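Local coordinates for hypothetical protein EF3068 (Enterococcus faecalis, PDB 2B6C) that is of unknown function but probably takes part in DNA alkylation repair as an AlkD-like helical protein, at residues D105-W110 with N137-R142. Numbering follows the deposited sequence.
Sequences DSVDAW and NFWNRR. With SO4 (sulfate ion), chain I.
V107 and W139 form the closest CA pair of the two segments, 6.7 Å apart. V107 CG2 packs obliquely on the six-membered part of the indole, 3.7 Å from W139 CE3, while CG1 lies 3.5 Å from the carbonyl O of W139; one valine thus touches both ring and backbone. A chi1 of 172° sets CG1 anti to the backbone N and beside the carbonyl carbon, where it reaches W139 O, and directs CG2 at the indole. Next along the chain, D108 is gripped side-on by R142: NE donates to OD1 and NH1 to OD2, each at 2.8 Å. Both oxygens use their syn lone pairs, and the carboxylate and guanidinium planes differ by 19°, so the two groups lie nearly coplanar, edge to edge. R142 NH2 bonds F174 O, which further fixes the guanidinium. N137 is the N-cap of helix 138-146, its OD1 accepting from W139 N. At the same helix start, a sulfate, probably from the crystallisation liquor, takes hydrogen bonds through O4 from N137 N and N140 ND2. The axes of 105-110 and 138-142 cross at -40°, with helix 69-81 against the former and helix 173-186 touching both D108 and R142 through W181, within an all-helical, AlkD-like fold.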
# COMPACT_ATOMS: atom_id res chain seq x y z
N ASP B 105 9.74 -6.89 22.08
CA ASP B 105 9.15 -5.74 21.44
C ASP B 105 9.71 -5.51 20.01
O ASP B 105 8.92 -5.32 19.07
CB ASP B 105 9.25 -4.48 22.34
CG ASP B 105 10.69 -4.09 22.69
OD1 ASP B 105 11.57 -4.96 22.76
OD2 ASP B 105 10.95 -2.87 22.91
N SER B 106 11.03 -5.53 19.86
CA SER B 106 11.63 -5.41 18.51
C SER B 106 11.51 -6.66 17.64
O SER B 106 11.29 -6.56 16.45
CB SER B 106 13.11 -4.99 18.57
OG SER B 106 13.91 -6.03 19.12
N VAL B 107 11.68 -7.84 18.24
CA VAL B 107 11.62 -9.10 17.51
C VAL B 107 10.21 -9.36 16.94
O VAL B 107 10.08 -9.82 15.78
CB VAL B 107 12.11 -10.30 18.40
CG1 VAL B 107 11.87 -11.65 17.71
CG2 VAL B 107 13.60 -10.13 18.74
N ASP B 108 9.17 -9.08 17.73
CA ASP B 108 7.80 -9.22 17.28
C ASP B 108 7.49 -8.17 16.22
O ASP B 108 6.75 -8.45 15.29
CB ASP B 108 6.78 -9.12 18.45
CG ASP B 108 6.85 -10.31 19.40
OD1 ASP B 108 7.50 -11.34 19.08
OD2 ASP B 108 6.23 -10.23 20.50
N ALA B 109 8.02 -6.95 16.37
CA ALA B 109 7.92 -5.96 15.25
C ALA B 109 8.64 -6.46 13.98
O ALA B 109 8.08 -6.36 12.89
CB ALA B 109 8.43 -4.58 15.67
N TRP B 110 9.87 -6.99 14.10
CA TRP B 110 10.53 -7.62 12.94
C TRP B 110 9.73 -8.79 12.35
O TRP B 110 9.65 -8.94 11.13
CB TRP B 110 11.95 -8.13 13.24
CG TRP B 110 12.98 -7.04 13.30
CD1 TRP B 110 13.78 -6.71 14.38
CD2 TRP B 110 13.34 -6.15 12.24
NE1 TRP B 110 14.60 -5.65 14.05
CE2 TRP B 110 14.36 -5.30 12.74
CE3 TRP B 110 12.91 -5.99 10.90
CZ2 TRP B 110 14.94 -4.27 11.97
CZ3 TRP B 110 13.51 -4.99 10.11
CH2 TRP B 110 14.51 -4.13 10.66
N ASN B 137 20.17 -18.41 17.73
CA ASN B 137 19.61 -17.38 18.60
C ASN B 137 18.09 -17.60 18.72
O ASN B 137 17.41 -17.67 17.71
CB ASN B 137 19.99 -16.00 18.04
CG ASN B 137 19.55 -14.85 18.92
OD1 ASN B 137 18.41 -14.79 19.36
ND2 ASN B 137 20.43 -13.91 19.14
N PHE B 138 17.59 -17.77 19.95
CA PHE B 138 16.18 -18.13 20.13
C PHE B 138 15.24 -17.04 19.62
O PHE B 138 14.10 -17.35 19.24
CB PHE B 138 15.81 -18.55 21.59
CG PHE B 138 15.74 -17.40 22.57
CD1 PHE B 138 14.64 -16.54 22.58
CD2 PHE B 138 16.76 -17.19 23.49
CE1 PHE B 138 14.56 -15.49 23.49
CE2 PHE B 138 16.70 -16.12 24.39
CZ PHE B 138 15.56 -15.27 24.40
N TRP B 139 15.71 -15.79 19.60
CA TRP B 139 14.91 -14.70 19.03
C TRP B 139 14.62 -14.94 17.55
O TRP B 139 13.48 -14.72 17.10
CB TRP B 139 15.57 -13.33 19.21
CG TRP B 139 15.62 -12.88 20.61
CD1 TRP B 139 16.77 -12.63 21.36
CD2 TRP B 139 14.52 -12.62 21.48
NE1 TRP B 139 16.43 -12.26 22.62
CE2 TRP B 139 15.06 -12.23 22.73
CE3 TRP B 139 13.12 -12.67 21.32
CZ2 TRP B 139 14.24 -11.89 23.84
CZ3 TRP B 139 12.31 -12.34 22.44
CH2 TRP B 139 12.87 -11.95 23.67
N ASN B 140 15.63 -15.42 16.79
CA ASN B 140 15.37 -15.81 15.40
C ASN B 140 14.33 -16.95 15.28
O ASN B 140 13.51 -16.93 14.38
CB ASN B 140 16.65 -16.21 14.66
CG ASN B 140 17.49 -15.03 14.25
OD1 ASN B 140 16.97 -13.98 13.85
ND2 ASN B 140 18.82 -15.18 14.34
N ARG B 141 14.40 -17.95 16.16
CA ARG B 141 13.44 -19.07 16.15
C ARG B 141 12.04 -18.64 16.58
O ARG B 141 11.05 -19.21 16.11
CB ARG B 141 13.94 -20.20 17.02
CG ARG B 141 15.32 -20.68 16.56
CD ARG B 141 15.56 -22.12 17.03
NE ARG B 141 15.32 -22.33 18.45
CZ ARG B 141 16.16 -21.98 19.43
NH1 ARG B 141 17.32 -21.37 19.16
NH2 ARG B 141 15.83 -22.25 20.68
N ARG B 142 11.96 -17.62 17.45
CA ARG B 142 10.70 -16.96 17.70
C ARG B 142 10.02 -16.43 16.39
O ARG B 142 8.80 -16.55 16.22
CB ARG B 142 10.85 -15.86 18.76
CG ARG B 142 9.52 -15.15 19.10
CD ARG B 142 9.64 -14.35 20.40
NE ARG B 142 8.52 -13.44 20.65
CZ ARG B 142 7.63 -13.60 21.64
NH1 ARG B 142 6.66 -12.70 21.80
NH2 ARG B 142 7.70 -14.65 22.48
S SO4 I . 21.59 -17.65 13.86
O1 SO4 I . 22.73 -16.75 13.74
O2 SO4 I . 22.01 -19.06 13.73
O3 SO4 I . 20.68 -17.41 12.72
O4 SO4 I . 20.92 -17.42 15.15